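Local structure of DegQ (Legionella fallonii, 3PV5) at residues D304-I309 against I335-D340; Q282-S287 against T312-A317; G175-L180 against N192-D197; G258-F263 against A348-I353; Y368-R373 against V388-A393. The protein is an HtrA-family chaperone-protease that probably degrades or shelters misfolded proteins inside the large 12-subunit cages into which it assembles. One frame throughout, in Å; residues are numbered along the deposited sequence.

Contact 1: D304-I309 against I335-D340; sequences DIITQI and IIVERD
Asp304 and Arg339 close one end of this antiparallel strand pair with a side-on salt bridge. Arg339 NE gives to Asp304 OD1 at 2.8 Å and Arg339 NH2 to Asp304 OD2 at 3.0 Å, one nitrogen for each oxygen. Both oxygens are met on their syn sides, and the two flat groups are nearly coplanar, 16° apart. A bend at chi3 (-58°) of Arg339 brings the guanidinium edge alongside the carboxylate. Each group has a further partner: Asp304 OD2 takes the N-H of Lys301, and Arg339 NH2 gives to Gly299 O.

Backbone bonds pair Ile305 with Glu338 in both directions. Beyond them lies a classic beta bulge, where Thr307 and Gln308 together face Ile336: Thr307 N gives a 2.7 Å bond to Ile336 O, while the bond from Gln308 N to the same oxygen is weak. Ile336 N returns to Gln308 O.

Apolar contacts gather on the face of Ile306, Ile309, Ile335 and Val337. Ile306 CG2 meets Ile335 CG2 at 3.9 Å, and helix 317-325 lies over Ile309. The nearly coplanar, two-pronged ion pair fixes the guanidinium's rotation and joins the strand end to the Gly299-Lys301 loop of this PDZ domain.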
# COMPACT_ATOMS: atom_id res chain seq x y z
N ASP A 304 47.84 40.43 -2.38
CA ASP A 304 47.85 41.53 -1.44
C ASP A 304 47.22 41.08 -0.14
O ASP A 304 46.32 40.24 -0.14
CB ASP A 304 47.07 42.73 -1.98
CG ASP A 304 47.75 43.44 -3.16
OD1 ASP A 304 48.92 43.11 -3.52
OD2 ASP A 304 47.07 44.33 -3.75
N ILE A 305 47.65 41.64 0.97
CA ILE A 305 46.98 41.35 2.23
C ILE A 305 46.36 42.60 2.78
O ILE A 305 47.08 43.51 3.21
CB ILE A 305 47.90 40.80 3.25
CG1 ILE A 305 48.35 39.39 2.82
CG2 ILE A 305 47.17 40.75 4.58
CD1 ILE A 305 49.61 38.95 3.52
N ILE A 306 45.03 42.65 2.74
CA ILE A 306 44.32 43.85 3.19
C ILE A 306 44.41 43.98 4.70
O ILE A 306 44.15 43.02 5.40
CB ILE A 306 42.88 43.84 2.77
CG1 ILE A 306 42.77 43.91 1.27
CG2 ILE A 306 42.20 45.06 3.30
CD1 ILE A 306 41.44 43.57 0.78
N THR A 307 44.81 45.17 5.20
CA THR A 307 44.99 45.38 6.65
C THR A 307 44.13 46.46 7.27
O THR A 307 43.92 46.48 8.49
CB THR A 307 46.42 45.73 7.03
OG1 THR A 307 46.85 46.89 6.29
CG2 THR A 307 47.34 44.54 6.80
N GLN A 308 43.60 47.33 6.44
CA GLN A 308 42.75 48.36 6.89
C GLN A 308 41.83 48.69 5.74
O GLN A 308 42.28 48.82 4.61
CB GLN A 308 43.59 49.59 7.28
CG GLN A 308 42.94 50.52 8.33
CD GLN A 308 43.69 51.82 8.56
OE1 GLN A 308 43.12 52.92 8.45
NE2 GLN A 308 44.97 51.72 8.83
N ILE A 309 40.55 48.81 6.03
CA ILE A 309 39.63 49.46 5.12
C ILE A 309 39.00 50.65 5.86
O ILE A 309 38.60 50.55 7.05
CB ILE A 309 38.56 48.49 4.58
CG1 ILE A 309 39.23 47.42 3.73
CG2 ILE A 309 37.54 49.21 3.72
CD1 ILE A 309 38.26 46.42 3.17
N ILE A 335 41.72 51.55 1.00
CA ILE A 335 42.16 50.18 1.29
C ILE A 335 43.66 50.15 1.55
O ILE A 335 44.45 50.46 0.67
CB ILE A 335 41.82 49.24 0.13
CG1 ILE A 335 40.33 49.32 -0.20
CG2 ILE A 335 42.20 47.80 0.48
CD1 ILE A 335 40.03 48.94 -1.61
N ILE A 336 44.05 49.79 2.75
CA ILE A 336 45.46 49.60 3.01
C ILE A 336 45.86 48.14 2.91
O ILE A 336 45.22 47.26 3.48
CB ILE A 336 45.86 50.15 4.36
CG1 ILE A 336 45.54 51.66 4.41
CG2 ILE A 336 47.39 49.90 4.62
CD1 ILE A 336 46.06 52.35 5.68
N VAL A 337 46.96 47.92 2.22
CA VAL A 337 47.35 46.65 1.73
C VAL A 337 48.79 46.40 2.06
O VAL A 337 49.59 47.34 2.08
CB VAL A 337 47.24 46.68 0.19
CG1 VAL A 337 48.56 46.36 -0.51
CG2 VAL A 337 46.08 45.83 -0.26
N GLU A 338 49.16 45.14 2.28
CA GLU A 338 50.55 44.82 2.28
C GLU A 338 50.89 43.94 1.06
O GLU A 338 50.14 43.03 0.70
CB GLU A 338 50.89 44.16 3.60
CG GLU A 338 52.36 44.04 3.82
CD GLU A 338 52.94 44.96 4.86
OE1 GLU A 338 52.24 45.79 5.46
OE2 GLU A 338 54.15 44.80 5.11
N ARG A 339 52.00 44.25 0.38
CA ARG A 339 52.38 43.54 -0.84
C ARG A 339 53.87 43.23 -0.79
O ARG A 339 54.72 44.15 -0.82
CB ARG A 339 52.01 44.37 -2.08
CG ARG A 339 52.44 43.73 -3.41
CD ARG A 339 52.15 44.61 -4.63
NE ARG A 339 50.73 44.94 -4.74
CZ ARG A 339 50.18 45.87 -5.53
NH1 ARG A 339 50.92 46.63 -6.35
NH2 ARG A 339 48.87 46.06 -5.49
N ASP A 340 54.22 41.95 -0.70
CA ASP A 340 55.63 41.53 -0.52
C ASP A 340 56.30 42.45 0.51
O ASP A 340 57.40 42.99 0.29
CB ASP A 340 56.42 41.55 -1.84
CG ASP A 340 55.77 40.70 -2.94
OD1 ASP A 340 55.82 41.11 -4.12
OD2 ASP A 340 55.21 39.61 -2.63

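Contact 2: Q282-S287 against T312-A317; sequences QGALVS and TKITQA
In the first PDZ domain, the start of strand 284-289 packs against the turn that leads from strand 312-313 into helix 317-325; Gly283 and Ala284 meet Ile314, Thr315 and Ala317 there. The touching parts run 60° apart, and side-chain and main-chain packing holds them together without ladder pairing.

Ala284 CB is the apolar point of the contact. It touches the CG2 branch of Ile314 at 3.8 Å and, at the same distance, Ala317 CA. With chi1 at -50°, CG2 of Ile314 stands opposite its own backbone nitrogen, and this is the branch that meets Ala284. Gly283 comes close with its main chain: its CA lies 3.6 Å from Ile314 O.

At the exposed end, Gln282 and Thr315 run side by side and point the same way. The amide of Gln282 lies along the threonine's carbon side, with OE1 3.5 Å from Thr315 CG2 and NE2 3.7 Å from Thr315 CB. Lys313 curls back, bent at chi2 and chi3, and its NZ gives a 2.7 Å bond to Ile314 O from above the carbonyl plane. The same ammonium also gives to Thr307 O, so a carbonyl of the turn and one of strand 305-309 hold it.

Beyond the contact, Gln319 OE1 accepts from Thr315 N, tying the turn to helix 317-325. Val320 of that helix packs on both Ala284 and Ile314, and Val264 of strand 262-266 touches Ala284 and Ala317, so the contact joins the turn to strand 284-289 with helix 317-325 and strand 262-266 packed beside it.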
# COMPACT_ATOMS: atom_id res chain seq x y z
N GLN A 282 48.17 39.40 10.83
CA GLN A 282 46.75 39.45 10.51
C GLN A 282 46.40 40.37 9.36
O GLN A 282 47.08 41.35 9.07
CB GLN A 282 45.95 39.85 11.72
CG GLN A 282 46.21 38.93 12.95
CD GLN A 282 45.52 39.45 14.14
OE1 GLN A 282 45.82 40.56 14.62
NE2 GLN A 282 44.53 38.71 14.60
N GLY A 283 45.33 40.01 8.68
CA GLY A 283 44.95 40.66 7.45
C GLY A 283 44.09 39.72 6.65
O GLY A 283 43.86 38.56 7.06
N ALA A 284 43.61 40.23 5.51
CA ALA A 284 42.74 39.48 4.64
C ALA A 284 43.44 39.26 3.31
O ALA A 284 43.89 40.22 2.70
CB ALA A 284 41.42 40.18 4.44
N LEU A 285 43.52 37.99 2.87
CA LEU A 285 44.27 37.64 1.68
C LEU A 285 43.36 37.83 0.49
O LEU A 285 42.24 37.31 0.45
CB LEU A 285 44.76 36.21 1.79
CG LEU A 285 45.63 35.64 0.64
CD1 LEU A 285 46.77 36.57 0.20
CD2 LEU A 285 46.15 34.21 1.02
N VAL A 286 43.82 38.60 -0.47
CA VAL A 286 43.09 38.75 -1.71
C VAL A 286 43.43 37.55 -2.59
O VAL A 286 44.61 37.36 -3.00
CB VAL A 286 43.53 40.04 -2.50
CG1 VAL A 286 42.85 40.03 -3.93
CG2 VAL A 286 43.24 41.28 -1.73
N SER A 287 42.41 36.79 -2.95
CA SER A 287 42.56 35.58 -3.76
C SER A 287 42.32 35.84 -5.24
O SER A 287 42.81 35.09 -6.09
CB SER A 287 41.64 34.48 -3.28
OG SER A 287 40.30 34.93 -3.16
N THR A 312 38.53 50.92 9.64
CA THR A 312 38.60 49.63 10.33
C THR A 312 39.86 48.85 9.98
O THR A 312 40.23 48.67 8.81
CB THR A 312 37.40 48.75 10.07
OG1 THR A 312 36.33 49.56 9.56
CG2 THR A 312 36.99 48.07 11.39
N LYS A 313 40.51 48.39 11.03
CA LYS A 313 41.65 47.54 10.90
C LYS A 313 41.05 46.16 10.57
O LYS A 313 40.12 45.71 11.24
CB LYS A 313 42.47 47.53 12.22
CG LYS A 313 43.97 47.97 12.11
CD LYS A 313 44.82 47.23 10.98
CE LYS A 313 45.19 45.71 11.29
NZ LYS A 313 45.50 44.77 10.10
N ILE A 314 41.58 45.52 9.53
CA ILE A 314 41.21 44.17 9.18
C ILE A 314 42.22 43.17 9.76
O ILE A 314 43.42 43.23 9.46
CB ILE A 314 41.15 43.98 7.65
CG1 ILE A 314 40.33 45.08 6.99
CG2 ILE A 314 40.58 42.59 7.31
CD1 ILE A 314 38.95 45.22 7.59
N THR A 315 41.73 42.27 10.59
CA THR A 315 42.50 41.14 11.07
C THR A 315 41.94 39.77 10.62
O THR A 315 42.51 38.73 10.96
CB THR A 315 42.52 41.11 12.62
OG1 THR A 315 41.18 40.87 13.11
CG2 THR A 315 43.15 42.41 13.23
N GLN A 316 40.84 39.79 9.87
CA GLN A 316 40.03 38.62 9.57
C GLN A 316 39.34 38.78 8.24
O GLN A 316 38.73 39.80 8.00
CB GLN A 316 38.98 38.42 10.66
CG GLN A 316 39.47 37.48 11.75
CD GLN A 316 38.45 37.27 12.86
OE1 GLN A 316 37.28 37.65 12.74
NE2 GLN A 316 38.91 36.66 13.95
N ALA A 317 39.41 37.79 7.39
CA ALA A 317 38.84 37.92 6.06
C ALA A 317 37.32 38.21 6.10
O ALA A 317 36.79 38.99 5.30
CB ALA A 317 39.12 36.66 5.25

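Contact 3: G175-L180 against N192-D197; sequences GIVSAL and NFIQTD
Two adjoining strands of the second beta-barrel of the trypsin-like protease domain meet here, Val177 lying against Thr196 and Ala179 against Gln195. Between these pairs the register slips by one residue in a classic beta bulge: Ser178 and Ala179 both face Gln195. Gln195 O takes both of their N-H groups, Ser178 N at 2.8 Å and Ala179 N at 3.3 Å, from the same face of its carbonyl plane. Gln195 N gives back to Ala179 O.

At the other end, Asp197 takes over the strand's pairing with its side chain. Its CG sits between backbone N and carbonyl carbon (chi1 64°), which swings OD1 back to accept from Ile176 N at 2.9 Å on the syn side. Asp197 N meanwhile donates to Ile176 O at 3.1 Å, so the residue clasps both the N-H and the C=O of Ile176. OD1 also lies 3.3 Å from Gly175 CA, close beside a residue that carries no side chain.

In the six-stranded antiparallel barrel, strand 194-196 runs between 172-179 and 234-238. Val177 CG1 and Ile194 CG2 make a loose contact at 4.3 Å, and Leu148 packs on both residues. Thr196 OG1 gives weakly to Ile176 O and accepts from Ala198 N.

A neighbouring subunit supplies further partners: its Thr173 OG1 and Phe174 N are hydrogen-bonded to Asp197 OD2, and its Leu163 packs on Gln195.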
# COMPACT_ATOMS: atom_id res chain seq x y z
N GLY A 175 25.16 30.27 28.35
CA GLY A 175 26.26 29.45 27.83
C GLY A 175 27.52 30.21 27.48
O GLY A 175 27.82 31.29 28.01
N ILE A 176 28.29 29.64 26.56
CA ILE A 176 29.47 30.34 26.07
C ILE A 176 29.40 30.50 24.58
O ILE A 176 28.64 29.80 23.89
CB ILE A 176 30.71 29.59 26.44
CG1 ILE A 176 30.86 28.38 25.51
CG2 ILE A 176 30.63 29.24 27.90
CD1 ILE A 176 32.04 27.56 25.74
N VAL A 177 30.16 31.44 24.06
CA VAL A 177 30.44 31.47 22.59
C VAL A 177 31.21 30.19 22.21
O VAL A 177 32.22 29.96 22.79
CB VAL A 177 31.36 32.72 22.28
CG1 VAL A 177 31.77 32.79 20.77
CG2 VAL A 177 30.67 34.02 22.74
N SER A 178 30.73 29.38 21.27
CA SER A 178 31.41 28.12 20.87
C SER A 178 32.35 28.29 19.68
O SER A 178 33.25 27.47 19.55
CB SER A 178 30.50 26.97 20.36
OG SER A 178 29.23 26.98 20.88
N ALA A 179 31.98 29.15 18.74
CA ALA A 179 32.80 29.45 17.56
C ALA A 179 32.43 30.82 16.95
O ALA A 179 31.27 31.19 16.89
CB ALA A 179 32.64 28.36 16.47
N LEU A 180 33.45 31.54 16.49
CA LEU A 180 33.25 32.83 15.87
C LEU A 180 32.85 32.71 14.43
O LEU A 180 33.12 31.72 13.78
CB LEU A 180 34.51 33.66 15.97
CG LEU A 180 34.98 33.96 17.39
CD1 LEU A 180 36.26 34.81 17.29
CD2 LEU A 180 33.95 34.63 18.24
N ASN A 192 28.10 31.43 8.57
CA ASN A 192 27.72 32.86 8.57
C ASN A 192 27.43 33.56 9.93
O ASN A 192 27.27 34.78 9.94
CB ASN A 192 26.49 33.07 7.64
CG ASN A 192 26.46 34.47 6.98
OD1 ASN A 192 27.51 35.09 6.78
ND2 ASN A 192 25.26 34.95 6.63
N PHE A 193 27.39 32.84 11.07
CA PHE A 193 27.04 33.54 12.35
C PHE A 193 27.90 33.31 13.58
O PHE A 193 28.69 32.39 13.61
CB PHE A 193 25.68 33.12 12.73
CG PHE A 193 24.71 33.00 11.59
CD1 PHE A 193 23.98 34.09 11.17
CD2 PHE A 193 24.43 31.75 11.03
CE1 PHE A 193 23.02 33.95 10.16
CE2 PHE A 193 23.49 31.59 9.98
CZ PHE A 193 22.76 32.68 9.55
N ILE A 194 27.78 34.15 14.62
CA ILE A 194 28.36 33.80 15.92
C ILE A 194 27.64 32.52 16.41
O ILE A 194 26.45 32.33 16.18
CB ILE A 194 28.10 34.80 16.95
CG1 ILE A 194 28.73 36.16 16.66
CG2 ILE A 194 28.52 34.29 18.33
CD1 ILE A 194 28.11 37.26 17.62
N GLN A 195 28.37 31.60 17.00
CA GLN A 195 27.77 30.37 17.38
C GLN A 195 28.05 30.20 18.86
O GLN A 195 29.09 30.61 19.36
CB GLN A 195 28.32 29.27 16.49
CG GLN A 195 28.11 27.83 16.97
CD GLN A 195 28.83 26.72 16.06
OE1 GLN A 195 28.80 26.79 14.81
NE2 GLN A 195 29.44 25.70 16.74
N THR A 196 27.08 29.61 19.54
CA THR A 196 26.96 29.56 20.97
C THR A 196 26.48 28.16 21.36
O THR A 196 25.88 27.50 20.53
CB THR A 196 25.70 30.46 21.32
OG1 THR A 196 25.60 30.77 22.68
CG2 THR A 196 24.52 29.67 21.19
N ASP A 197 26.58 27.77 22.65
CA ASP A 197 25.74 26.65 23.19
C ASP A 197 24.58 27.12 24.13
O ASP A 197 24.14 26.41 24.99
CB ASP A 197 26.55 25.57 23.93
CG ASP A 197 27.21 26.08 25.13
OD1 ASP A 197 26.99 27.26 25.54
OD2 ASP A 197 28.03 25.32 25.63

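Contact 4: G258-F263 against A348-I353; sequences GLMGIF and AVVTDI
Met260 reaches with its terminal methyl into the tightly packed side of the contact, where CE lies against Ala348 CB at 3.3 Å. Bends at chi2 (-74°) and chi3 (142°) bring the thioether's methyl against the end of strand 342-349. CE also comes within 4.4 Å of Val350 CG2. Val333 of the adjoining strand and Ile324 of helix 317-325 pack on Met260 as well, so this side faces the interior of the PDZ domain.

Next to it, Leu259 and Thr351 form a single antiparallel bridge. Leu259 N gives to Thr351 O at 2.8 Å, and Thr351 N returns to Leu259 O at 3.2 Å. Gly258 CA lies 3.4 Å from Thr351 O and 3.8 Å from Val350 CG1, a close fit of glycine main chain against a carbonyl and a valine methyl.

The looser side is toward solvent. There the exposed Ile353, in the first turn of helix 353-363, lays CG1 beside Leu259 CB at 4.0 Å. Asp352, the N-cap residue of that helix, accepts from Lys354 N through OD1 and from His256 through OD2. Two backbone bonds and a buried methyl thus tie segment 258-263 to the end of strand 342-349 and the residues after it, while apolar contact on the exposed side and the N-cap tie in the departing helix.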
# COMPACT_ATOMS: atom_id res chain seq x y z
N GLY A 258 26.55 47.74 -4.07
CA GLY A 258 27.36 47.90 -5.28
C GLY A 258 28.50 46.90 -5.41
O GLY A 258 28.55 45.88 -4.72
N LEU A 259 29.43 47.20 -6.31
CA LEU A 259 30.42 46.23 -6.76
C LEU A 259 31.76 46.81 -6.47
O LEU A 259 31.99 48.01 -6.62
CB LEU A 259 30.26 45.91 -8.25
CG LEU A 259 31.53 45.34 -8.96
CD1 LEU A 259 31.84 43.91 -8.57
CD2 LEU A 259 31.44 45.45 -10.48
N MET A 260 32.61 45.92 -5.98
CA MET A 260 33.97 46.22 -5.72
C MET A 260 34.91 45.30 -6.48
O MET A 260 35.90 45.76 -7.07
CB MET A 260 34.23 46.11 -4.24
CG MET A 260 34.56 47.44 -3.60
SD MET A 260 36.21 47.88 -4.09
CE MET A 260 35.94 49.65 -4.30
N GLY A 261 34.63 44.00 -6.39
CA GLY A 261 35.22 42.97 -7.20
C GLY A 261 36.39 42.32 -6.55
O GLY A 261 37.26 41.85 -7.24
N ILE A 262 36.41 42.33 -5.23
CA ILE A 262 37.48 41.76 -4.38
C ILE A 262 37.03 40.43 -3.75
O ILE A 262 36.15 40.45 -2.89
CB ILE A 262 37.69 42.65 -3.17
CG1 ILE A 262 38.01 44.05 -3.60
CG2 ILE A 262 38.81 42.14 -2.36
CD1 ILE A 262 38.13 45.02 -2.42
N PHE A 263 37.59 39.30 -4.18
CA PHE A 263 37.43 38.05 -3.45
C PHE A 263 38.57 37.87 -2.45
O PHE A 263 39.73 37.99 -2.82
CB PHE A 263 37.37 36.83 -4.37
CG PHE A 263 36.03 36.66 -5.07
CD1 PHE A 263 35.33 37.79 -5.60
CD2 PHE A 263 35.45 35.38 -5.21
CE1 PHE A 263 34.09 37.64 -6.27
CE2 PHE A 263 34.21 35.20 -5.88
CZ PHE A 263 33.52 36.34 -6.42
N ALA A 348 39.48 53.47 -4.03
CA ALA A 348 38.61 52.84 -4.96
C ALA A 348 37.16 53.26 -4.77
O ALA A 348 36.70 53.49 -3.66
CB ALA A 348 38.77 51.34 -4.80
N VAL A 349 36.42 53.26 -5.88
CA VAL A 349 35.07 53.75 -5.90
C VAL A 349 34.08 52.64 -6.16
O VAL A 349 34.15 51.96 -7.15
CB VAL A 349 34.96 54.82 -6.99
CG1 VAL A 349 33.51 55.29 -7.21
CG2 VAL A 349 35.89 55.99 -6.64
N VAL A 350 33.13 52.46 -5.25
CA VAL A 350 32.07 51.48 -5.44
C VAL A 350 31.20 51.85 -6.63
O VAL A 350 30.80 52.98 -6.74
CB VAL A 350 31.17 51.43 -4.18
CG1 VAL A 350 30.13 50.36 -4.30
CG2 VAL A 350 32.05 51.24 -2.91
N THR A 351 30.90 50.89 -7.51
CA THR A 351 30.09 51.19 -8.66
C THR A 351 28.84 50.34 -8.68
O THR A 351 28.74 49.32 -8.00
CB THR A 351 30.87 51.00 -9.99
OG1 THR A 351 31.24 49.64 -10.14
CG2 THR A 351 32.18 51.89 -10.03
N ASP A 352 27.88 50.76 -9.49
CA ASP A 352 26.61 50.08 -9.63
C ASP A 352 26.75 48.88 -10.52
O ASP A 352 27.26 48.96 -11.61
CB ASP A 352 25.54 51.01 -10.20
CG ASP A 352 24.18 50.36 -10.25
OD1 ASP A 352 23.94 49.46 -11.10
OD2 ASP A 352 23.33 50.75 -9.41
N ILE A 353 26.23 47.77 -10.04
CA ILE A 353 26.45 46.46 -10.63
C ILE A 353 25.90 46.40 -12.02
O ILE A 353 26.45 45.70 -12.87
CB ILE A 353 25.70 45.40 -9.83
CG1 ILE A 353 26.35 45.20 -8.47
CG2 ILE A 353 25.62 44.10 -10.59
CD1 ILE A 353 25.28 44.59 -7.39

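Contact 5: Y368-R373 against V388-A393; sequences YGLALR and VQVVGA
Arg373 lies along Gln389 and across Val391 on one face of the antiparallel hairpin formed by strands 370-378 and 384-393 in the second PDZ domain. From CB, a chi1 of 37° sets CG between backbone N and carbonyl carbon, and CG comes 3.3 Å from Val391 CG2, the two side chains crossing at about a right angle. CD follows at 3.6 Å from Gln389 OE1 and also lies by the same valine methyl. A bend at chi3 then turns the guanidinium so that Gln389 OE1 sits over one of its faces, 3.1 Å above the plane and off-centre, near the group's edge. CZ is 3.2 Å from Gln389 OE1, while NH1 and NH2 lie farther from it. Guanidinium and amide planes are 67° apart, and NE lacks the angle for a hydrogen bond to OE1. Glu376 of a neighbouring subunit packs on Arg373.

In the backbone, Arg373 and Gln389 bond in both directions. Farther along, Val391 and Gly392 both face Ala371 in a classic beta bulge: Val391 N gives to Ala371 O at 2.8 Å, Gly392 N gives weakly to the same oxygen, and Ala371 N donates to Gly392 O.

The other face is apolar. Leu372 CD2 lies 3.8 Å from Val388 CG2 and 4.0 Å from Val390 CG2, while Leu370 CD2 touches Ala393 CB. The hairpin is therefore two-faced: on one side Leu372 and Val388 pack with Leu424 of helix 421-428, whereas on the other the glutamine oxygen rests over the guanidinium face, without a hydrogen bond, beside another subunit.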
# COMPACT_ATOMS: atom_id res chain seq x y z
N TYR A 368 30.44 39.06 -25.34
CA TYR A 368 30.16 39.14 -23.95
C TYR A 368 29.31 37.97 -23.45
O TYR A 368 28.33 37.58 -24.07
CB TYR A 368 29.42 40.42 -23.68
CG TYR A 368 28.88 40.45 -22.31
CD1 TYR A 368 29.66 40.87 -21.24
CD2 TYR A 368 27.58 40.00 -22.06
CE1 TYR A 368 29.16 40.88 -19.97
CE2 TYR A 368 27.07 39.99 -20.79
CZ TYR A 368 27.86 40.44 -19.74
OH TYR A 368 27.34 40.43 -18.46
N GLY A 369 29.75 37.41 -22.33
CA GLY A 369 29.06 36.32 -21.68
C GLY A 369 29.39 34.95 -22.25
O GLY A 369 28.77 33.95 -21.86
N LEU A 370 30.32 34.90 -23.22
CA LEU A 370 30.69 33.63 -23.83
C LEU A 370 32.06 33.10 -23.30
O LEU A 370 32.98 33.86 -23.04
CB LEU A 370 30.74 33.81 -25.33
CG LEU A 370 29.48 34.13 -26.12
CD1 LEU A 370 29.84 34.20 -27.60
CD2 LEU A 370 28.38 33.08 -25.91
N ALA A 371 32.20 31.78 -23.11
CA ALA A 371 33.54 31.19 -22.80
C ALA A 371 33.99 30.50 -24.03
O ALA A 371 33.27 29.73 -24.60
CB ALA A 371 33.47 30.25 -21.64
N LEU A 372 35.19 30.82 -24.47
CA LEU A 372 35.66 30.46 -25.81
C LEU A 372 37.02 29.77 -25.72
O LEU A 372 37.81 30.16 -24.89
CB LEU A 372 35.80 31.77 -26.59
CG LEU A 372 34.51 32.61 -26.79
CD1 LEU A 372 34.84 33.96 -27.33
CD2 LEU A 372 33.51 31.91 -27.72
N ARG A 373 37.31 28.77 -26.54
CA ARG A 373 38.67 28.24 -26.67
C ARG A 373 38.95 27.89 -28.09
O ARG A 373 38.01 27.67 -28.88
CB ARG A 373 39.01 27.02 -25.77
CG ARG A 373 37.90 26.00 -25.55
CD ARG A 373 38.33 24.62 -24.99
NE ARG A 373 38.67 23.75 -26.11
CZ ARG A 373 38.86 22.43 -26.04
NH1 ARG A 373 38.76 21.78 -24.87
NH2 ARG A 373 39.16 21.77 -27.17
N VAL A 388 36.55 28.29 -33.10
CA VAL A 388 36.51 28.44 -31.64
C VAL A 388 35.26 27.86 -31.02
O VAL A 388 34.13 28.18 -31.41
CB VAL A 388 36.84 29.86 -31.16
CG1 VAL A 388 37.26 30.75 -32.31
CG2 VAL A 388 35.80 30.41 -30.35
N GLN A 389 35.48 26.99 -30.05
CA GLN A 389 34.43 26.20 -29.48
C GLN A 389 33.84 27.07 -28.43
O GLN A 389 34.57 27.69 -27.70
CB GLN A 389 35.00 24.89 -28.92
CG GLN A 389 34.02 23.94 -28.23
CD GLN A 389 34.72 22.78 -27.54
OE1 GLN A 389 35.77 22.95 -26.83
NE2 GLN A 389 34.14 21.58 -27.69
N VAL A 390 32.52 27.17 -28.39
CA VAL A 390 31.85 27.87 -27.30
C VAL A 390 31.71 26.87 -26.18
O VAL A 390 31.04 25.82 -26.33
CB VAL A 390 30.47 28.37 -27.71
CG1 VAL A 390 29.79 29.01 -26.50
CG2 VAL A 390 30.59 29.38 -28.84
N VAL A 391 32.39 27.17 -25.09
CA VAL A 391 32.49 26.22 -23.97
C VAL A 391 31.42 26.57 -22.98
O VAL A 391 30.97 25.72 -22.22
CB VAL A 391 33.80 26.38 -23.21
CG1 VAL A 391 33.78 25.55 -21.90
CG2 VAL A 391 34.94 26.02 -24.06
N GLY A 392 31.07 27.84 -22.93
CA GLY A 392 29.93 28.25 -22.17
C GLY A 392 29.35 29.56 -22.64
O GLY A 392 29.99 30.35 -23.36
N ALA A 393 28.11 29.80 -22.24
CA ALA A 393 27.39 30.96 -22.70
C ALA A 393 26.31 31.35 -21.69
O ALA A 393 25.46 30.55 -21.38
CB ALA A 393 26.78 30.66 -24.08

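How the contacts relate
Along the chain contact 3 comes first, in the protease barrel; contacts 1, 2 and 4 follow in the first PDZ domain, and contact 5 lies in the second. Contacts 1 and 2 have centres about 7 Å apart and share one sheet, strand 305-309 bonding to both 284-289 and 312-313, and their segments alternate in sequence. Contact 4, centred about 17 Å from each, joins the ends of a stretch that includes both. Helix 353-363 then leads on to contact 5, whose centre is about 44 Å from that of contact 3. Contacts 2, 3 and 5 also reach other subunits, so protease and PDZ domains alike take part in the 12-subunit assembly.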